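Local coordinates for ABC transporter, solute-binding protein (Staphylococcus aureus, PDB 6LKK), which binds glucose 6-phosphate as a solute-binding protein and serves as the sugar-phosphate sensor of a two-component signalling system, at residues L120-P134 with Q159-V173. Residues are numbered along the deposited sequence; the frame is centred on the assembly and turned at random.
Sequences LLQPILKGKIAYSNP and QFQNHAMQLSKTSKV. With G6P (6-O-phosphono-alpha-D-glucopyranose), chain B.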
ATOM      1  N   LEU A 120       6.505  20.568  -1.240  1.00 17.56           N
ATOM      2  CA  LEU A 120       7.104  19.933  -2.408  1.00 17.12           C
ATOM      3  C   LEU A 120       7.084  20.846  -3.625  1.00 18.68           C
ATOM      4  O   LEU A 120       7.840  20.609  -4.575  1.00 22.96           O
ATOM      5  CB  LEU A 120       6.383  18.622  -2.723  1.00 19.48           C
ATOM      6  CG  LEU A 120       6.527  17.496  -1.696  1.00 18.64           C
ATOM      7  CD1 LEU A 120       5.710  16.292  -2.130  1.00 20.85           C
ATOM      8  CD2 LEU A 120       7.986  17.100  -1.501  1.00 22.19           C
ATOM      9  N   LEU A 121       6.253  21.888  -3.611  1.00 21.43           N
ATOM     10  CA  LEU A 121       6.137  22.813  -4.728  1.00 22.77           C
ATOM     11  C   LEU A 121       7.159  23.941  -4.676  1.00 23.63           C
ATOM     12  O   LEU A 121       7.165  24.788  -5.574  1.00 23.93           O
ATOM     13  CB  LEU A 121       4.726  23.408  -4.765  1.00 23.91           C
ATOM     14  CG  LEU A 121       3.583  22.401  -4.889  1.00 22.51           C
ATOM     15  CD1 LEU A 121       2.245  23.123  -4.896  1.00 28.49           C
ATOM     16  CD2 LEU A 121       3.738  21.546  -6.136  1.00 25.52           C
ATOM     17  N   GLN A 122       8.010  23.981  -3.659  1.00 21.97           N
ATOM     18  CA  GLN A 122       9.043  25.004  -3.606  1.00 22.14           C
ATOM     19  C   GLN A 122       9.878  24.950  -4.884  1.00 23.68           C
ATOM     20  O   GLN A 122      10.256  23.855  -5.323  1.00 22.49           O
ATOM     21  CB  GLN A 122       9.928  24.806  -2.378  1.00 22.54           C
ATOM     22  CG  GLN A 122       9.259  25.226  -1.080  1.00 19.61           C
ATOM     23  CD  GLN A 122      10.071  24.860   0.143  1.00 20.77           C
ATOM     24  OE1 GLN A 122      10.719  25.713   0.750  1.00 23.59           O
ATOM     25  NE2 GLN A 122      10.037  23.586   0.517  1.00 20.25           N
ATOM     26  N   PRO A 123      10.170  26.090  -5.517  1.00 21.97           N
ATOM     27  CA  PRO A 123      10.885  26.049  -6.805  1.00 22.87           C
ATOM     28  C   PRO A 123      12.190  25.272  -6.777  1.00 23.51           C
ATOM     29  O   PRO A 123      12.540  24.645  -7.785  1.00 26.42           O
ATOM     30  CB  PRO A 123      11.118  27.534  -7.110  1.00 26.48           C
ATOM     31  CG  PRO A 123       9.973  28.218  -6.465  1.00 25.72           C
ATOM     32  CD  PRO A 123       9.697  27.450  -5.201  1.00 25.64           C
ATOM     33  N   ILE A 124      12.921  25.283  -5.660  1.00 23.30           N
ATOM     34  CA  ILE A 124      14.206  24.594  -5.611  1.00 26.35           C
ATOM     35  C   ILE A 124      14.046  23.098  -5.856  1.00 24.84           C
ATOM     36  O   ILE A 124      15.008  22.427  -6.247  1.00 26.14           O
ATOM     37  CB  ILE A 124      14.902  24.867  -4.256  1.00 29.33           C
ATOM     38  CG1 ILE A 124      16.344  24.348  -4.260  1.00 30.37           C
ATOM     39  CG2 ILE A 124      14.120  24.244  -3.106  1.00 30.28           C
ATOM     40  CD1 ILE A 124      17.273  25.114  -5.179  1.00 38.89           C
ATOM     41  N   LEU A 125      12.847  22.558  -5.651  1.00 24.67           N
ATOM     42  CA  LEU A 125      12.600  21.129  -5.773  1.00 26.05           C
ATOM     43  C   LEU A 125      12.043  20.725  -7.132  1.00 23.41           C
ATOM     44  O   LEU A 125      11.799  19.536  -7.353  1.00 23.41           O
ATOM     45  CB  LEU A 125      11.637  20.674  -4.674  1.00 22.36           C
ATOM     46  CG  LEU A 125      12.164  20.762  -3.239  1.00 19.82           C
ATOM     47  CD1 LEU A 125      11.059  20.450  -2.240  1.00 23.06           C
ATOM     48  CD2 LEU A 125      13.350  19.831  -3.026  1.00 23.08           C
ATOM     49  N   LYS A 126      11.842  21.673  -8.047  1.00 26.43           N
ATOM     50  CA  LYS A 126      11.209  21.348  -9.319  1.00 25.30           C
ATOM     51  C   LYS A 126      12.026  20.311 -10.077  1.00 25.55           C
ATOM     52  O   LYS A 126      13.247  20.435 -10.207  1.00 26.53           O
ATOM     53  CB  LYS A 126      11.042  22.602 -10.173  1.00 27.76           C
ATOM     54  CG  LYS A 126      10.372  22.323 -11.508  1.00 26.78           C
ATOM     55  CD  LYS A 126       9.759  23.572 -12.106  1.00 32.58           C
ATOM     56  CE  LYS A 126       9.308  23.332 -13.540  1.00 31.63           C
ATOM     57  NZ  LYS A 126       8.209  22.334 -13.635  1.00 35.04           N
ATOM     58  N   GLY A 127      11.342  19.285 -10.582  1.00 23.19           N
ATOM     59  CA  GLY A 127      11.995  18.208 -11.295  1.00 25.12           C
ATOM     60  C   GLY A 127      12.870  17.313 -10.447  1.00 26.11           C
ATOM     61  O   GLY A 127      13.487  16.390 -10.989  1.00 29.37           O
ATOM     62  N   LYS A 128      12.945  17.550  -9.138  1.00 23.20           N
ATOM     63  CA  LYS A 128      13.763  16.752  -8.236  1.00 25.98           C
ATOM     64  C   LYS A 128      12.910  15.966  -7.247  1.00 25.39           C
ATOM     65  O   LYS A 128      13.414  15.517  -6.212  1.00 23.60           O
ATOM     66  CB  LYS A 128      14.758  17.654  -7.507  1.00 30.61           C
ATOM     67  CG  LYS A 128      15.639  18.450  -8.464  1.00 32.34           C
ATOM     68  CD  LYS A 128      16.700  19.261  -7.742  1.00 42.68           C
ATOM     69  CE  LYS A 128      17.551  20.042  -8.732  1.00 47.77           C
ATOM     70  NZ  LYS A 128      18.734  20.678  -8.089  1.00 59.16           N
ATOM     71  N   ILE A 129      11.628  15.791  -7.560  1.00 20.73           N
ATOM     72  CA  ILE A 129      10.685  15.018  -6.762  1.00 20.75           C
ATOM     73  C   ILE A 129      10.148  13.898  -7.639  1.00 22.36           C
ATOM     74  O   ILE A 129       9.942  14.094  -8.842  1.00 22.37           O
ATOM     75  CB  ILE A 129       9.528  15.899  -6.247  1.00 24.27           C
ATOM     76  CG1 ILE A 129      10.067  17.175  -5.598  1.00 33.68           C
ATOM     77  CG2 ILE A 129       8.645  15.116  -5.282  1.00 30.88           C
ATOM     78  CD1 ILE A 129      11.014  16.928  -4.446  1.00 29.97           C
ATOM     79  N   ALA A 130       9.910  12.730  -7.042  1.00 21.56           N
ATOM     80  CA  ALA A 130       9.462  11.563  -7.788  1.00 20.92           C
ATOM     81  C   ALA A 130       8.183  10.986  -7.192  1.00 18.66           C
ATOM     82  O   ALA A 130       7.922  11.107  -5.993  1.00 20.28           O
ATOM     83  CB  ALA A 130      10.539  10.474  -7.822  1.00 22.60           C
ATOM     84  N   TYR A 131       7.391  10.355  -8.055  1.00 18.45           N
ATOM     85  CA  TYR A 131       6.215   9.600  -7.644  1.00 15.95           C
ATOM     86  C   TYR A 131       5.977   8.510  -8.677  1.00 20.13           C
ATOM     87  O   TYR A 131       6.578   8.512  -9.753  1.00 20.50           O
ATOM     88  CB  TYR A 131       4.982  10.500  -7.491  1.00 18.28           C
ATOM     89  CG  TYR A 131       4.446  11.058  -8.793  1.00 18.96           C
ATOM     90  CD1 TYR A 131       5.125  12.059  -9.474  1.00 21.42           C
ATOM     91  CD2 TYR A 131       3.255  10.592  -9.330  1.00 22.71           C
ATOM     92  CE1 TYR A 131       4.635  12.573 -10.661  1.00 23.48           C
ATOM     93  CE2 TYR A 131       2.757  11.101 -10.513  1.00 23.00           C
ATOM     94  CZ  TYR A 131       3.450  12.091 -11.174  1.00 22.93           C
ATOM     95  OH  TYR A 131       2.947  12.594 -12.355  1.00 24.15           O
ATOM     96  N   SER A 132       5.098   7.568  -8.343  1.00 17.19           N
ATOM     97  CA  SER A 132       4.834   6.438  -9.222  1.00 19.07           C
ATOM     98  C   SER A 132       3.498   6.595  -9.946  1.00 20.29           C
ATOM     99  O   SER A 132       2.587   7.293  -9.495  1.00 19.99           O
ATOM    100  CB  SER A 132       4.863   5.119  -8.442  1.00 19.75           C
ATOM    101  OG  SER A 132       4.007   5.148  -7.317  1.00 18.70           O
ATOM    102  N   ASN A 133       3.405   5.921 -11.089  1.00 19.16           N
ATOM    103  CA  ASN A 133       2.284   6.011 -12.018  1.00 20.45           C
ATOM    104  C   ASN A 133       0.949   5.799 -11.311  1.00 19.88           C
ATOM    105  O   ASN A 133       0.676   4.689 -10.836  1.00 21.10           O
ATOM    106  CB  ASN A 133       2.452   4.970 -13.123  1.00 19.16           C
ATOM    107  CG  ASN A 133       1.454   5.147 -14.250  1.00 24.92           C
ATOM    108  OD1 ASN A 133       0.460   5.857 -14.111  1.00 24.80           O
ATOM    109  ND2 ASN A 133       1.713   4.491 -15.376  1.00 27.95           N
ATOM    110  N   PRO A 134       0.081   6.815 -11.236  1.00 20.99           N
ATOM    111  CA  PRO A 134      -1.214   6.614 -10.566  1.00 20.33           C
ATOM    112  C   PRO A 134      -2.153   5.692 -11.321  1.00 21.64           C
ATOM    113  O   PRO A 134      -3.136   5.224 -10.735  1.00 22.37           O
ATOM    114  CB  PRO A 134      -1.787   8.033 -10.465  1.00 22.98           C
ATOM    115  CG  PRO A 134      -1.133   8.789 -11.563  1.00 32.38           C
ATOM    116  CD  PRO A 134       0.236   8.193 -11.737  1.00 24.14           C
ATOM    117  N   GLN A 159      -0.644  20.719 -10.670  1.00 23.70           N
ATOM    118  CA  GLN A 159       0.502  21.518 -10.249  1.00 24.73           C
ATOM    119  C   GLN A 159       1.611  20.630  -9.703  1.00 22.33           C
ATOM    120  O   GLN A 159       2.790  20.839 -10.011  1.00 26.50           O
ATOM    121  CB  GLN A 159       0.085  22.554  -9.205  1.00 24.13           C
ATOM    122  CG  GLN A 159       1.192  23.554  -8.889  1.00 31.40           C
ATOM    123  CD  GLN A 159       0.792  24.594  -7.860  1.00 30.48           C
ATOM    124  OE1 GLN A 159      -0.329  24.589  -7.352  1.00 29.69           O
ATOM    125  NE2 GLN A 159       1.716  25.494  -7.545  1.00 32.14           N
ATOM    126  N   PHE A 160       1.257  19.624  -8.899  1.00 22.40           N
ATOM    127  CA  PHE A 160       2.271  18.702  -8.401  1.00 23.14           C
ATOM    128  C   PHE A 160       2.896  17.912  -9.542  1.00 20.92           C
ATOM    129  O   PHE A 160       4.125  17.788  -9.631  1.00 21.40           O
ATOM    130  CB  PHE A 160       1.677  17.743  -7.368  1.00 19.92           C
ATOM    131  CG  PHE A 160       2.611  16.628  -7.011  1.00 18.79           C
ATOM    132  CD1 PHE A 160       3.604  16.819  -6.068  1.00 23.17           C
ATOM    133  CD2 PHE A 160       2.533  15.405  -7.658  1.00 19.74           C
ATOM    134  CE1 PHE A 160       4.486  15.804  -5.758  1.00 22.79           C
ATOM    135  CE2 PHE A 160       3.414  14.388  -7.352  1.00 24.62           C
ATOM    136  CZ  PHE A 160       4.392  14.590  -6.403  1.00 22.84           C
ATOM    137  N   GLN A 161       2.064  17.351 -10.421  1.00 20.40           N
ATOM    138  CA  GLN A 161       2.586  16.516 -11.496  1.00 22.73           C
ATOM    139  C   GLN A 161       3.518  17.300 -12.411  1.00 24.75           C
ATOM    140  O   GLN A 161       4.502  16.746 -12.910  1.00 24.93           O
ATOM    141  CB  GLN A 161       1.433  15.905 -12.290  1.00 23.59           C
ATOM    142  CG  GLN A 161       0.623  14.896 -11.490  1.00 25.11           C
ATOM    143  CD  GLN A 161      -0.459  14.228 -12.311  1.00 29.78           C
ATOM    144  OE1 GLN A 161      -1.204  14.888 -13.033  1.00 33.07           O
ATOM    145  NE2 GLN A 161      -0.548  12.907 -12.207  1.00 33.14           N
ATOM    146  N   ASN A 162       3.237  18.585 -12.634  1.00 23.83           N
ATOM    147  CA  ASN A 162       4.133  19.415 -13.431  1.00 23.51           C
ATOM    148  C   ASN A 162       5.418  19.758 -12.691  1.00 26.55           C
ATOM    149  O   ASN A 162       6.353  20.275 -13.311  1.00 27.06           O
ATOM    150  CB  ASN A 162       3.422  20.703 -13.850  1.00 27.38           C
ATOM    151  CG  ASN A 162       2.297  20.453 -14.839  1.00 30.38           C
ATOM    152  OD1 ASN A 162       2.375  19.546 -15.665  1.00 32.80           O
ATOM    153  ND2 ASN A 162       1.245  21.260 -14.756  1.00 34.64           N
ATOM    154  N   HIS A 163       5.482  19.482 -11.390  1.00 22.93           N
ATOM    155  CA  HIS A 163       6.652  19.757 -10.571  1.00 23.89           C
ATOM    156  C   HIS A 163       7.519  18.526 -10.349  1.00 21.97           C
ATOM    157  O   HIS A 163       8.648  18.661  -9.869  1.00 23.91           O
ATOM    158  CB  HIS A 163       6.201  20.311  -9.212  1.00 23.84           C
ATOM    159  CG  HIS A 163       7.188  21.233  -8.566  1.00 30.20           C
ATOM    160  ND1 HIS A 163       7.371  22.535  -8.979  1.00 30.06           N
ATOM    161  CD2 HIS A 163       8.031  21.047  -7.522  1.00 24.66           C
ATOM    162  CE1 HIS A 163       8.290  23.109  -8.222  1.00 28.51           C
ATOM    163  NE2 HIS A 163       8.707  22.226  -7.332  1.00 25.46           N
ATOM    164  N   ALA A 164       7.028  17.338 -10.700  1.00 20.85           N
ATOM    165  CA  ALA A 164       7.624  16.085 -10.268  1.00 21.07           C
ATOM    166  C   ALA A 164       7.830  15.153 -11.455  1.00 26.31           C
ATOM    167  O   ALA A 164       7.295  15.361 -12.548  1.00 26.48           O
ATOM    168  CB  ALA A 164       6.747  15.402  -9.211  1.00 23.61           C
ATOM    169  N   MET A 165       8.609  14.103 -11.210  1.00 23.15           N
ATOM    170  CA  MET A 165       8.958  13.105 -12.213  1.00 23.83           C
ATOM    171  C   MET A 165       8.205  11.821 -11.897  1.00 25.11           C
ATOM    172  O   MET A 165       8.350  11.267 -10.801  1.00 24.34           O
ATOM    173  CB  MET A 165      10.465  12.853 -12.223  1.00 26.98           C
ATOM    174  CG  MET A 165      11.303  14.119 -12.253  1.00 31.97           C
ATOM    175  SD  MET A 165      11.062  15.070 -13.762  1.00 38.39           S
ATOM    176  CE  MET A 165      12.259  14.285 -14.840  1.00 41.92           C
ATOM    177  N   GLN A 166       7.406  11.351 -12.849  1.00 22.80           N
ATOM    178  CA  GLN A 166       6.646  10.123 -12.671  1.00 22.28           C
ATOM    179  C   GLN A 166       7.512   8.928 -13.043  1.00 23.78           C
ATOM    180  O   GLN A 166       8.158   8.922 -14.095  1.00 26.84           O
ATOM    181  CB  GLN A 166       5.376  10.135 -13.520  1.00 21.93           C
ATOM    182  CG  GLN A 166       4.486   8.926 -13.286  1.00 24.95           C
ATOM    183  CD  GLN A 166       3.266   8.910 -14.182  1.00 28.53           C
ATOM    184  OE1 GLN A 166       3.097   8.005 -14.997  1.00 30.03           O
ATOM    185  NE2 GLN A 166       2.406   9.907 -14.029  1.00 24.58           N
ATOM    186  N   LEU A 167       7.520   7.922 -12.173  1.00 23.30           N
ATOM    187  CA  LEU A 167       8.228   6.673 -12.401  1.00 22.52           C
ATOM    188  C   LEU A 167       7.223   5.536 -12.519  1.00 20.46           C
ATOM    189  O   LEU A 167       6.101   5.615 -12.014  1.00 20.70           O
ATOM    190  CB  LEU A 167       9.214   6.382 -11.264  1.00 23.61           C
ATOM    191  CG  LEU A 167      10.141   7.532 -10.866  1.00 24.01           C
ATOM    192  CD1 LEU A 167      11.009   7.129  -9.683  1.00 22.56           C
ATOM    193  CD2 LEU A 167      11.002   7.957 -12.040  1.00 25.14           C
ATOM    194  N   SER A 168       7.641   4.463 -13.191  1.00 20.68           N
ATOM    195  CA  SER A 168       6.731   3.346 -13.423  1.00 21.50           C
ATOM    196  C   SER A 168       6.411   2.603 -12.130  1.00 20.49           C
ATOM    197  O   SER A 168       5.264   2.192 -11.916  1.00 24.40           O
ATOM    198  CB  SER A 168       7.336   2.388 -14.450  1.00 28.59           C
ATOM    199  OG  SER A 168       6.501   1.259 -14.641  1.00 40.07           O
ATOM    200  N   LYS A 169       7.401   2.428 -11.257  1.00 19.61           N
ATOM    201  CA  LYS A 169       7.304   1.514 -10.126  1.00 19.43           C
ATOM    202  C   LYS A 169       7.405   2.275  -8.813  1.00 17.84           C
ATOM    203  O   LYS A 169       8.301   3.108  -8.635  1.00 20.52           O
ATOM    204  CB  LYS A 169       8.401   0.449 -10.195  1.00 19.23           C
ATOM    205  CG  LYS A 169       8.356  -0.413 -11.452  1.00 26.71           C
ATOM    206  CD  LYS A 169       7.112  -1.291 -11.515  1.00 31.52           C
ATOM    207  CE  LYS A 169       7.061  -2.271 -10.356  1.00 39.41           C
ATOM    208  NZ  LYS A 169       6.544  -3.605 -10.766  1.00 45.12           N
ATOM    209  N   THR A 170       6.493   1.963  -7.890  1.00 19.57           N
ATOM    210  CA  THR A 170       6.504   2.589  -6.573  1.00 16.88           C
ATOM    211  C   THR A 170       7.845   2.407  -5.875  1.00 15.99           C
ATOM    212  O   THR A 170       8.371   3.349  -5.272  1.00 19.63           O
ATOM    213  CB  THR A 170       5.372   2.012  -5.722  1.00 18.80           C
ATOM    214  OG1 THR A 170       4.114   2.350  -6.318  1.00 17.98           O
ATOM    215  CG2 THR A 170       5.416   2.562  -4.304  1.00 17.77           C
ATOM    216  N   SER A 171       8.415   1.204  -5.936  1.00 19.25           N
ATOM    217  CA  SER A 171       9.651   0.956  -5.202  1.00 22.11           C
ATOM    218  C   SER A 171      10.847   1.656  -5.831  1.00 17.98           C
ATOM    219  O   SER A 171      11.858   1.848  -5.149  1.00 20.79           O
ATOM    220  CB  SER A 171       9.913  -0.546  -5.094  1.00 23.37           C
ATOM    221  OG  SER A 171       9.081  -1.124  -4.101  1.00 33.74           O
ATOM    222  N   LYS A 172      10.757   2.055  -7.102  1.00 19.42           N
ATOM    223  CA  LYS A 172      11.823   2.866  -7.677  1.00 20.28           C
ATOM    224  C   LYS A 172      11.877   4.244  -7.029  1.00 21.63           C
ATOM    225  O   LYS A 172      12.944   4.867  -6.989  1.00 18.12           O
ATOM    226  CB  LYS A 172      11.637   2.999  -9.189  1.00 22.40           C
ATOM    227  CG  LYS A 172      12.845   3.579  -9.922  1.00 25.68           C
ATOM    228  CD  LYS A 172      14.025   2.620  -9.889  1.00 28.85           C
ATOM    229  CE  LYS A 172      15.184   3.118 -10.736  1.00 34.96           C
ATOM    230  NZ  LYS A 172      16.354   2.200 -10.652  1.00 43.78           N
ATOM    231  N   VAL A 173      10.747   4.728  -6.504  1.00 18.74           N
ATOM    232  CA  VAL A 173      10.727   6.037  -5.859  1.00 16.51           C
ATOM    233  C   VAL A 173      11.633   6.039  -4.633  1.00 17.78           C
ATOM    234  O   VAL A 173      12.531   6.879  -4.508  1.00 18.33           O
ATOM    235  CB  VAL A 173       9.285   6.438  -5.493  1.00 16.66           C
ATOM    236  CG1 VAL A 173       9.275   7.764  -4.745  1.00 21.24           C
ATOM    237  CG2 VAL A 173       8.420   6.531  -6.747  1.00 18.70           C
TER
HETATM  238  C1  G6P B 401       0.474   0.617  -1.485  1.00 34.23           C
HETATM  239  C2  G6P B 401      -0.167  -0.414  -0.523  1.00 19.60           C
HETATM  240  C3  G6P B 401       0.608  -1.667  -0.352  1.00 16.31           C
HETATM  241  C4  G6P B 401       1.251  -2.068  -1.605  1.00 21.05           C
HETATM  242  C5  G6P B 401       2.325  -1.047  -1.963  1.00 17.44           C
HETATM  243  C6  G6P B 401       2.900  -1.342  -3.311  1.00 18.51           C
HETATM  244  O1  G6P B 401       0.551   1.866  -0.866  1.00 20.78           O
HETATM  245  O2  G6P B 401      -0.363   0.179   0.772  1.00 20.56           O
HETATM  246  O3  G6P B 401      -0.327  -2.748   0.080  1.00 18.79           O
HETATM  247  O4  G6P B 401       1.882  -3.363  -1.456  1.00 19.42           O
HETATM  248  O5  G6P B 401       1.816   0.337  -2.000  1.00 20.33           O
HETATM  249  O6  G6P B 401       1.859  -1.327  -4.261  1.00 16.32           O
HETATM  250  P   G6P B 401       2.029  -0.413  -5.673  1.00 16.74           P
HETATM  251  O1P G6P B 401       0.821  -0.688  -6.551  1.00 19.19           O
HETATM  252  O2P G6P B 401       3.318  -0.822  -6.412  1.00 17.54           O
HETATM  253  O3P G6P B 401       2.078   1.029  -5.326  1.00 16.90           O
HETATM  254  O   HOH W   1       6.548  23.315 -11.534  1.00 32.73           O
HETATM  255  O   HOH W   2       4.521  14.198 -13.851  1.00 25.39           O
HETATM  256  O   HOH W   3       4.061   2.586 -15.754  1.00 34.88           O
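Gln-122 O accepts two N-H groups from opposite faces of its carbonyl plane: His-163 NE2 at 3.0 Å and, within its own turn, Leu-125 N. This carbonyl oxygen lies near the imidazole plane and can only accept, so NE2 carries the hydrogen, while CH-pi contacts from Leu-121 CA and Lys-126 CA clamp the two ring faces. A water links His-163 ND1 to Lys-126 NZ. Further on, residues 129-132 and 165-167 pair as parallel strands, with Met-165 N donating a hydrogen bond to Ile-129 O (2.7 Å). Tyr-131, its chi1 of 69° laying the ring alongside strand 165-167, has Gln-166 CA over one ring face and the edge of Phe-160 against the other, an edge-to-face pair with planes at 63°. The extended Gln-166 side chain, CG anti to N, donates from NE2 to Tyr-131 OH at 3.2 Å and 164°. At the ligand end Ser-132 OG lies 3.0 Å from Thr-170 OG1, which donates to phosphate O3P of glucose 6-phosphate at 2.6 Å. Strand 184-188 flanks strand 129-132 on its other edge; helices 138-151 and 154-161 link the parallel strands in a beta-alpha-beta crossover of this periplasmic-binding-protein-like lobe, and 138-151 packs on Phe-160.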